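Local coordinates for uncharacterized protein (Bacteroides ovatus, PDB 3P02), which is of unknown function but combines an N-terminal DUF4973 region with a BT_3044-like C-terminal region built round a long, curled antiparallel beta-sheet, at residues 210-215 / 272-277; 228-233 / 267-272; 183-188 / 193-198. One frame throughout, in Å; residues are numbered along the deposited sequence. Where two conformers were deposited one is given.

Contact 1: residues 210-215 / 272-277; sequences YKVFLQ and IDFDFV
Val-212 and Phe-274 approach each other from opposite directions, and the branch that touches is CG2 of the valine, 4.1 Å from CZ of the phenylalanine ring. Phe-274 has its CG between the backbone N and the carbonyl carbon (chi1 62°), a setting that sends the ring across the gap toward 210-215. Closer still is the meeting at the other end, where CE1 of Tyr-210 lies 3.5 Å from the carbonyl O of Val-277, which sits at the edge of the tyrosine ring and near its plane. The same ring brings CD1 to 4.2 Å from CE2 of Phe-276, and its hydroxyl is hydrogen-bonded to Thr-280. Two strands, 228-234 and 242-255, separate these segments in the antiparallel sheet; its curl makes them face one another, and the contact is made by side chains without a hydrogen bond between them. Packing slackens toward Leu-214 and Ile-272, both buried, where CD1 of Leu-214 stays 5.2 Å from CD1 of Ile-272. Polar residues hold the looser, partly exposed side: Asp-273 forms a salt bridge with Lys-292, Asp-275 hydrogen-bonds to Tyr-244 and Asn-290, and Lys-211 and Gln-215 flank Phe-213, itself buried and stacked on Trp-233.

Contact 2: residues 228-233 / 267-272; sequences YKMKIW and IVISDI
Met-230, present as selenomethionine, reaches Ile-269 through a chain that starts with CG beside the backbone N, runs extended through chi2 and then bends at chi3 (70°), while Ile-269 holds its CG2 branch anti to the backbone N. The outcome is a contact of 3.7 Å between SE of Met-230 and CG2 of Ile-269, the two side chains crossing at about a right angle. Ile-232 meets Ile-272 in a similar crossing, but here the long branch of one isoleucine does the touching: CD1 of Ile-232 comes to 4.1 Å from CG2 of Ile-272. Strand 242-255 lies between the two strands in the order of the curled antiparallel sheet, so this is packing across its concave side, and no hydrogen bond joins the segments. Pro-247 of that intervening strand touches both Met-230 and Ile-232, while Leu-295 of strand 287-302 lies against Ile-269 and Ile-272. Phe-216 of strand 211-220 also packs on both Met-230 and Ile-269. Lys-229 and Lys-231 face outward on the exposed side of their strand. Asp-271, also exposed, breaks the extended run with a positive phi, and its carboxylate hydrogen-bonds to Thr-248.

Contact 3: residues 183-188 / 193-198; sequences IKLNVV and VFFYAG. With EDO (1,2-ethanediol), chain D.
Asn-186 and Phe-194 form the hydrogen-bonded pair of a beta hairpin, strands 182-187 and 192-196, with two backbone bonds: Asn-186 N to Phe-194 O at 2.8 Å and Phe-194 N to Asn-186 O at 2.9 Å. Their side chains share one face of the sheet and cross obliquely. With CG of Phe-194 between its backbone N and carbonyl carbon (chi1 63°), the ring swings back over its partner, and CB of Asn-186 sits above one ring face, 3.6 Å from the centroid, as a CH-pi contact. In the conformer described here, one of two deposited, the amide plane stands 43° from that of the ring and ND2 makes a weak, bent bond to Phe-194 O; both details are doubtful on that account. Val-188 comes to the ring differently, its CG2 at the edge, in plane, 3.5 Å from CD2 of Phe-194. A serine in place of Phe-194 would probably leave CB of Asn-186 and CG2 of Val-188 without their aromatic partner and deprive Lys-211 of its cation-pi mate. The opposite face is aliphatic and aromatic. There Leu-185 places CG 3.9 Å from CG2 of Val-193 and runs side by side with Phe-195, whereas Ile-183 meets Phe-195 at an angle, CG2 to CB at 3.6 Å. Beyond the paired residues the strands are bridged by a water, which donates to the carbonyl O of Lys-184 at 2.7 Å and accepts from the backbone N of Tyr-196 at 3.1 Å.

All three contacts belong to one antiparallel sheet, in which strand 211-220 of contact 1 lies between strand 192-196 of contact 3 and strand 228-234 of contact 2. Backbone bonds tie these neighbours together: Val-212 N is 2.8 Å from Phe-195 O, and Phe-213 N is 2.8 Å from Trp-233 O. Contacts 1 and 2 also share Ile-272 on strand 262-278. Centres lie about 9 Å apart for contacts 1 and 3, about 11 Å for contacts 1 and 2, and about 13 Å for contacts 2 and 3, which still meet through Ile-269 CD1 and Leu-185 CD2. No active site is known; an ethanediol, probably from the crystallisation liquor, is bound at Gly-198 and Gln-199.

Contact 1: residues 210-215 / 272-277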
loop_
_atom_site.group_PDB
_atom_site.type_symbol
_atom_site.label_atom_id
_atom_site.label_comp_id
_atom_site.label_asym_id
_atom_site.label_seq_id
_atom_site.Cartn_x
_atom_site.Cartn_y
_atom_site.Cartn_z
ATOM N N TYR A 210 3.393 3.248 17.504
ATOM C CA TYR A 210 3.044 1.862 17.835
ATOM C C TYR A 210 3.603 0.859 16.836
ATOM O O TYR A 210 3.194 -0.291 16.832
ATOM C CB TYR A 210 1.496 1.743 17.969
ATOM C CG TYR A 210 1.057 2.537 19.179
ATOM C CD1 TYR A 210 1.190 2.011 20.461
ATOM C CD2 TYR A 210 0.638 3.867 19.057
ATOM C CE1 TYR A 210 0.945 2.781 21.590
ATOM C CE2 TYR A 210 0.381 4.648 20.188
ATOM C CZ TYR A 210 0.519 4.093 21.449
ATOM O OH TYR A 210 0.280 4.858 22.566
ATOM N N LYS A 211 4.529 1.286 15.998
ATOM C CA LYS A 211 5.142 0.387 15.018
ATOM C C LYS A 211 5.956 -0.744 15.664
ATOM O O LYS A 211 6.830 -0.515 16.517
ATOM C CB LYS A 211 6.070 1.184 14.097
ATOM C CG LYS A 211 5.305 2.041 13.084
ATOM C CD LYS A 211 6.217 3.018 12.325
ATOM C CE LYS A 211 7.191 2.296 11.414
ATOM N NZ LYS A 211 8.174 3.236 10.795
ATOM N N VAL A 212 5.659 -1.972 15.232
ATOM C CA VAL A 212 6.385 -3.172 15.667
ATOM C C VAL A 212 6.923 -3.825 14.409
ATOM O O VAL A 212 6.150 -4.136 13.496
ATOM C CB VAL A 212 5.504 -4.136 16.494
ATOM C CG1 VAL A 212 6.295 -5.406 16.820
ATOM C CG2 VAL A 212 5.011 -3.453 17.774
ATOM N N PHE A 213 8.240 -3.991 14.348
ATOM C CA PHE A 213 8.907 -4.536 13.180
ATOM C C PHE A 213 9.068 -6.033 13.292
ATOM O O PHE A 213 9.321 -6.558 14.381
ATOM C CB PHE A 213 10.285 -3.894 13.018
ATOM C CG PHE A 213 10.279 -2.407 12.728
ATOM C CD1 PHE A 213 10.198 -1.475 13.766
ATOM C CD2 PHE A 213 10.318 -1.939 11.420
ATOM C CE1 PHE A 213 10.130 -0.093 13.494
ATOM C CE2 PHE A 213 10.271 -0.563 11.147
ATOM C CZ PHE A 213 10.186 0.349 12.184
ATOM N N LEU A 214 8.939 -6.708 12.144
ATOM C CA LEU A 214 9.154 -8.154 11.989
ATOM C C LEU A 214 10.106 -8.390 10.877
ATOM O O LEU A 214 9.923 -7.813 9.787
ATOM C CB LEU A 214 7.832 -8.903 11.674
ATOM C CG LEU A 214 6.800 -8.930 12.818
ATOM C CD1 LEU A 214 5.409 -9.342 12.281
ATOM C CD2 LEU A 214 7.271 -9.862 13.961
ATOM N N GLN A 215 11.096 -9.244 11.116
ATOM C CA GLN A 215 12.041 -9.620 10.070
ATOM C C GLN A 215 11.928 -11.107 9.818
ATOM O O GLN A 215 12.012 -11.890 10.762
ATOM C CB GLN A 215 13.474 -9.229 10.455
ATOM C CG GLN A 215 14.523 -9.607 9.402
ATOM C CD GLN A 215 15.904 -9.187 9.835
ATOM O OE1 GLN A 215 16.074 -8.337 10.711
ATOM N NE2 GLN A 215 16.926 -9.761 9.226
ATOM N N ILE A 272 4.607 -14.935 19.028
ATOM C CA ILE A 272 4.642 -13.494 19.312
ATOM C C ILE A 272 4.196 -13.343 20.765
ATOM O O ILE A 272 3.164 -13.894 21.145
ATOM C CB ILE A 272 3.728 -12.692 18.366
ATOM C CG1 ILE A 272 4.184 -12.892 16.900
ATOM C CG2 ILE A 272 3.758 -11.186 18.748
ATOM C CD1 ILE A 272 3.125 -12.314 15.842
ATOM N N ASP A 273 4.952 -12.596 21.553
ATOM C CA ASP A 273 4.595 -12.358 22.956
ATOM C C ASP A 273 5.360 -11.139 23.425
ATOM O O ASP A 273 6.564 -11.226 23.664
ATOM C CB ASP A 273 4.894 -13.588 23.842
ATOM C CG ASP A 273 4.392 -13.492 25.275
ATOM O OD1 ASP A 273 4.065 -12.364 25.724
ATOM O OD2 ASP A 273 4.319 -14.536 25.940
ATOM N N PHE A 274 4.676 -9.983 23.496
ATOM C CA PHE A 274 5.375 -8.794 23.953
ATOM C C PHE A 274 4.500 -7.870 24.737
ATOM O O PHE A 274 3.325 -7.670 24.412
ATOM C CB PHE A 274 6.016 -8.010 22.777
ATOM C CG PHE A 274 5.030 -7.469 21.752
ATOM C CD1 PHE A 274 4.430 -6.213 21.924
ATOM C CD2 PHE A 274 4.679 -8.215 20.642
ATOM C CE1 PHE A 274 3.520 -5.703 20.975
ATOM C CE2 PHE A 274 3.798 -7.690 19.679
ATOM C CZ PHE A 274 3.212 -6.445 19.864
ATOM N N ASP A 275 5.119 -7.214 25.721
ATOM C CA ASP A 275 4.488 -6.136 26.446
ATOM C C ASP A 275 4.745 -4.821 25.715
ATOM O O ASP A 275 5.794 -4.648 25.097
ATOM C CB ASP A 275 5.035 -6.014 27.887
ATOM C CG ASP A 275 4.652 -7.116 28.839
ATOM O OD1 ASP A 275 3.652 -7.844 28.554
ATOM O OD2 ASP A 275 5.282 -7.202 29.914
ATOM N N PHE A 276 3.810 -3.872 25.852
ATOM C CA PHE A 276 3.979 -2.518 25.341
ATOM C C PHE A 276 3.045 -1.638 26.105
ATOM O O PHE A 276 2.099 -2.125 26.732
ATOM C CB PHE A 276 3.743 -2.409 23.828
ATOM C CG PHE A 276 2.285 -2.427 23.469
ATOM C CD1 PHE A 276 1.584 -3.633 23.379
ATOM C CD2 PHE A 276 1.593 -1.229 23.239
ATOM C CE1 PHE A 276 0.215 -3.632 23.105
ATOM C CE2 PHE A 276 0.222 -1.232 22.994
ATOM C CZ PHE A 276 -0.457 -2.431 22.911
ATOM N N VAL A 277 3.278 -0.331 26.024
ATOM C CA VAL A 277 2.454 0.633 26.726
ATOM C C VAL A 277 1.697 1.507 25.722
ATOM O O VAL A 277 2.305 1.981 24.744
ATOM C CB VAL A 277 3.375 1.491 27.646
ATOM C CG1 VAL A 277 2.612 2.638 28.298
ATOM C CG2 VAL A 277 4.057 0.629 28.706
#

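Contact 2: residues 228-233 / 267-272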
loop_
_atom_site.group_PDB
_atom_site.type_symbol
_atom_site.label_atom_id
_atom_site.label_comp_id
_atom_site.label_asym_id
_atom_site.label_seq_id
_atom_site.Cartn_x
_atom_site.Cartn_y
_atom_site.Cartn_z
ATOM N N TYR A 228 11.125 -21.240 10.494
ATOM C CA TYR A 228 12.161 -20.249 10.250
ATOM C C TYR A 228 12.162 -19.184 11.329
ATOM O O TYR A 228 11.110 -18.829 11.853
ATOM C CB TYR A 228 11.990 -19.618 8.875
ATOM C CG TYR A 228 12.424 -20.547 7.768
ATOM C CD1 TYR A 228 13.751 -20.593 7.353
ATOM C CD2 TYR A 228 11.532 -21.458 7.209
ATOM C CE1 TYR A 228 14.173 -21.501 6.380
ATOM C CE2 TYR A 228 11.951 -22.400 6.271
ATOM C CZ TYR A 228 13.268 -22.401 5.842
ATOM O OH TYR A 228 13.676 -23.319 4.903
ATOM N N LYS A 229 13.356 -18.694 11.663
ATOM C CA LYS A 229 13.546 -17.667 12.694
ATOM C C LYS A 229 13.088 -16.290 12.195
ATOM O O LYS A 229 13.118 -15.982 10.991
ATOM C CB LYS A 229 15.051 -17.550 13.062
ATOM C CG LYS A 229 15.623 -18.773 13.750
ATOM C CD LYS A 229 17.139 -18.583 13.993
ATOM C CE LYS A 229 17.780 -19.909 14.247
ATOM N NZ LYS A 229 19.222 -19.734 14.541
HETATM N N MSE A 230 12.719 -15.452 13.160
HETATM C CA MSE A 230 12.353 -14.056 12.945
HETATM C C MSE A 230 13.026 -13.187 13.971
HETATM O O MSE A 230 13.516 -13.671 15.006
HETATM C CB MSE A 230 10.837 -13.883 13.066
HETATM C CG MSE A 230 10.081 -14.708 12.037
HETATM SE SE MSE A 230 8.219 -14.301 12.072
HETATM C CE MSE A 230 8.412 -12.492 11.326
ATOM N N LYS A 231 13.041 -11.887 13.681
ATOM C CA LYS A 231 13.401 -10.853 14.648
ATOM C C LYS A 231 12.144 -10.012 14.862
ATOM O O LYS A 231 11.369 -9.826 13.923
ATOM C CB LYS A 231 14.573 -9.989 14.170
ATOM C CG LYS A 231 15.879 -10.788 14.103
ATOM C CD LYS A 231 17.026 -9.981 13.520
ATOM C CE LYS A 231 18.279 -10.812 13.371
ATOM N NZ LYS A 231 19.384 -10.033 12.753
ATOM N N ILE A 232 11.964 -9.498 16.065
ATOM C CA ILE A 232 10.867 -8.596 16.397
ATOM C C ILE A 232 11.439 -7.449 17.233
ATOM O O ILE A 232 12.236 -7.693 18.154
ATOM C CB ILE A 232 9.672 -9.318 17.112
ATOM C CG1 ILE A 232 8.437 -8.379 17.162
ATOM C CG2 ILE A 232 10.078 -9.851 18.533
ATOM C CD1 ILE A 232 7.118 -9.078 17.715
ATOM N N TRP A 233 11.052 -6.203 16.927
ATOM C CA TRP A 233 11.556 -5.091 17.719
ATOM C C TRP A 233 10.707 -3.839 17.528
ATOM O O TRP A 233 9.872 -3.779 16.629
ATOM C CB TRP A 233 13.044 -4.795 17.360
ATOM C CG TRP A 233 13.256 -4.180 16.004
ATOM C CD1 TRP A 233 13.480 -2.858 15.736
ATOM C CD2 TRP A 233 13.340 -4.864 14.739
ATOM N NE1 TRP A 233 13.660 -2.671 14.383
ATOM C CE2 TRP A 233 13.596 -3.886 13.748
ATOM C CE3 TRP A 233 13.294 -6.218 14.355
ATOM C CZ2 TRP A 233 13.803 -4.218 12.400
ATOM C CZ3 TRP A 233 13.412 -6.539 13.009
ATOM C CH2 TRP A 233 13.658 -5.545 12.045
ATOM N N ILE A 267 1.293 -18.289 5.029
ATOM C CA ILE A 267 2.371 -17.854 5.909
ATOM C C ILE A 267 1.771 -17.846 7.283
ATOM O O ILE A 267 0.741 -17.194 7.496
ATOM C CB ILE A 267 3.022 -16.505 5.539
ATOM C CG1 ILE A 267 3.565 -16.565 4.105
ATOM C CG2 ILE A 267 4.183 -16.180 6.529
ATOM C CD1 ILE A 267 4.012 -15.196 3.567
ATOM N N VAL A 268 2.385 -18.565 8.219
ATOM C CA VAL A 268 1.863 -18.590 9.577
ATOM C C VAL A 268 2.984 -18.150 10.499
ATOM O O VAL A 268 4.058 -18.736 10.471
ATOM C CB VAL A 268 1.269 -19.960 9.991
ATOM C CG1 VAL A 268 0.718 -19.899 11.417
ATOM C CG2 VAL A 268 0.174 -20.409 9.015
ATOM N N ILE A 269 2.742 -17.086 11.268
ATOM C CA ILE A 269 3.693 -16.532 12.244
ATOM C C ILE A 269 3.235 -16.963 13.628
ATOM O O ILE A 269 2.071 -16.767 13.972
ATOM C CB ILE A 269 3.782 -14.981 12.138
ATOM C CG1 ILE A 269 4.140 -14.500 10.685
ATOM C CG2 ILE A 269 4.722 -14.399 13.190
ATOM C CD1 ILE A 269 3.843 -13.028 10.444
ATOM N N SER A 270 4.150 -17.491 14.436
ATOM C CA SER A 270 3.814 -17.929 15.788
ATOM C C SER A 270 4.789 -17.373 16.801
ATOM O O SER A 270 5.759 -16.704 16.430
ATOM C CB SER A 270 3.800 -19.459 15.876
ATOM O OG SER A 270 2.892 -20.050 14.958
ATOM N N ASP A 271 4.505 -17.590 18.088
ATOM C CA ASP A 271 5.417 -17.233 19.169
ATOM C C ASP A 271 5.648 -15.718 19.299
ATOM O O ASP A 271 6.729 -15.273 19.680
ATOM C CB ASP A 271 6.766 -17.982 19.049
ATOM C CG ASP A 271 6.626 -19.480 19.022
ATOM O OD1 ASP A 271 5.799 -20.009 19.788
ATOM O OD2 ASP A 271 7.251 -20.102 18.166
ATOM N N ILE A 272 4.607 -14.935 19.028
ATOM C CA ILE A 272 4.642 -13.494 19.312
ATOM C C ILE A 272 4.196 -13.343 20.765
ATOM O O ILE A 272 3.164 -13.894 21.145
ATOM C CB ILE A 272 3.728 -12.692 18.366
ATOM C CG1 ILE A 272 4.184 -12.892 16.900
ATOM C CG2 ILE A 272 3.758 -11.186 18.748
ATOM C CD1 ILE A 272 3.125 -12.314 15.842
#

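Contact 3: residues 183-188 / 193-198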
loop_
_atom_site.group_PDB
_atom_site.type_symbol
_atom_site.label_atom_id
_atom_site.label_comp_id
_atom_site.label_asym_id
_atom_site.label_seq_id
_atom_site.Cartn_x
_atom_site.Cartn_y
_atom_site.Cartn_z
ATOM N N ILE A 183 -4.845 -7.505 10.414
ATOM C CA ILE A 183 -3.664 -6.746 10.779
ATOM C C ILE A 183 -2.846 -6.618 9.506
ATOM O O ILE A 183 -2.459 -7.641 8.925
ATOM C CB ILE A 183 -2.863 -7.374 11.939
ATOM C CG1 ILE A 183 -3.677 -7.247 13.271
ATOM C CG2 ILE A 183 -1.464 -6.699 12.056
ATOM C CD1 ILE A 183 -3.032 -7.873 14.463
ATOM N N LYS A 184 -2.619 -5.387 9.064
ATOM C CA LYS A 184 -1.806 -5.153 7.861
ATOM C C LYS A 184 -0.329 -5.143 8.191
ATOM O O LYS A 184 0.103 -4.487 9.161
ATOM C CB LYS A 184 -2.172 -3.811 7.224
ATOM C CG LYS A 184 -1.743 -3.702 5.755
ATOM C CD LYS A 184 -2.303 -2.454 5.071
ATOM C CE LYS A 184 -3.808 -2.431 4.943
ATOM N NZ LYS A 184 -4.257 -1.375 3.994
ATOM N N LEU A 185 0.463 -5.851 7.377
ATOM C CA LEU A 185 1.919 -5.854 7.486
ATOM C C LEU A 185 2.417 -4.936 6.370
ATOM O O LEU A 185 2.206 -5.229 5.187
ATOM C CB LEU A 185 2.501 -7.293 7.377
ATOM C CG LEU A 185 2.625 -8.075 8.716
ATOM C CD1 LEU A 185 1.444 -7.922 9.628
ATOM C CD2 LEU A 185 3.053 -9.542 8.506
ATOM N N ASN A 186 2.969 -3.791 6.766
ATOM C CA ASN A 186 3.489 -2.750 5.874
ATOM C C ASN A 186 4.926 -3.061 5.527
ATOM O O ASN A 186 5.606 -3.725 6.297
ATOM C CB ASN A 186 3.361 -1.416 6.561
ATOM C CG ASN A 186 1.962 -1.215 7.092
ATOM O OD1 ASN A 186 1.009 -1.141 6.326
ATOM N ND2 ASN A 186 1.785 -1.336 8.406
ATOM N N VAL A 187 5.394 -2.581 4.381
ATOM C CA VAL A 187 6.713 -2.922 3.869
ATOM C C VAL A 187 7.832 -1.963 4.269
ATOM O O VAL A 187 7.691 -0.753 4.113
ATOM C CB VAL A 187 6.607 -3.010 2.305
ATOM C CG1 VAL A 187 7.990 -3.198 1.657
ATOM C CG2 VAL A 187 5.654 -4.126 1.873
ATOM N N VAL A 188 9.000 -2.528 4.665
ATOM C CA VAL A 188 10.220 -1.758 4.889
ATOM C C VAL A 188 11.232 -2.187 3.790
ATOM O O VAL A 188 11.774 -1.347 3.069
ATOM C CB VAL A 188 10.785 -1.943 6.324
ATOM C CG1 VAL A 188 11.974 -1.013 6.565
ATOM C CG2 VAL A 188 9.689 -1.692 7.389
ATOM N N VAL A 193 9.006 -6.037 7.647
ATOM C CA VAL A 193 7.695 -5.406 7.623
ATOM C C VAL A 193 7.449 -4.759 8.979
ATOM O O VAL A 193 8.239 -4.926 9.900
ATOM C CB VAL A 193 6.556 -6.445 7.309
ATOM C CG1 VAL A 193 6.733 -7.118 5.937
ATOM C CG2 VAL A 193 6.428 -7.487 8.422
ATOM N N PHE A 194 6.334 -4.060 9.109
ATOM C CA PHE A 194 5.896 -3.624 10.430
ATOM C C PHE A 194 4.390 -3.660 10.484
ATOM O O PHE A 194 3.723 -3.552 9.455
ATOM C CB PHE A 194 6.390 -2.228 10.816
ATOM C CG PHE A 194 5.887 -1.108 9.948
ATOM C CD1 PHE A 194 4.670 -0.475 10.226
ATOM C CD2 PHE A 194 6.642 -0.653 8.868
ATOM C CE1 PHE A 194 4.225 0.600 9.437
ATOM C CE2 PHE A 194 6.181 0.398 8.062
ATOM C CZ PHE A 194 4.984 1.023 8.357
ATOM N N PHE A 195 3.862 -3.822 11.677
ATOM C CA PHE A 195 2.443 -3.690 11.916
ATOM C C PHE A 195 2.343 -2.721 13.079
ATOM O O PHE A 195 3.376 -2.349 13.654
ATOM C CB PHE A 195 1.762 -5.044 12.188
ATOM C CG PHE A 195 2.171 -5.730 13.475
ATOM C CD1 PHE A 195 3.344 -6.490 13.543
ATOM C CD2 PHE A 195 1.401 -5.592 14.624
ATOM C CE1 PHE A 195 3.755 -7.074 14.755
ATOM C CE2 PHE A 195 1.789 -6.220 15.829
ATOM C CZ PHE A 195 2.956 -6.955 15.874
ATOM N N TYR A 196 1.124 -2.355 13.468
ATOM C CA TYR A 196 0.966 -1.470 14.614
ATOM C C TYR A 196 0.394 -2.219 15.816
ATOM O O TYR A 196 -0.600 -2.928 15.684
ATOM C CB TYR A 196 0.015 -0.297 14.288
ATOM C CG TYR A 196 0.423 0.526 13.088
ATOM C CD1 TYR A 196 1.569 1.318 13.116
ATOM C CD2 TYR A 196 -0.343 0.516 11.921
ATOM C CE1 TYR A 196 1.953 2.076 12.002
ATOM C CE2 TYR A 196 0.005 1.300 10.821
ATOM C CZ TYR A 196 1.153 2.076 10.865
ATOM O OH TYR A 196 1.471 2.825 9.765
ATOM N N ALA A 197 0.986 -2.004 16.986
ATOM C CA ALA A 197 0.457 -2.546 18.217
ATOM C C ALA A 197 -0.806 -1.757 18.661
ATOM O O ALA A 197 -1.062 -0.647 18.158
ATOM C CB ALA A 197 1.522 -2.462 19.313
ATOM N N GLY A 198 -1.546 -2.316 19.633
ATOM C CA GLY A 198 -2.665 -1.605 20.256
ATOM C C GLY A 198 -3.819 -1.161 19.385
ATOM O O GLY A 198 -4.393 -0.083 19.614
HETATM C C1 EDO D . -6.411 0.460 22.267
HETATM O O1 EDO D . -6.373 0.870 20.896
HETATM C C2 EDO D . -6.756 -1.020 22.370
HETATM O O2 EDO D . -8.168 -1.203 22.200
HETATM O O HOH W 1 -0.768 -2.834 11.118
#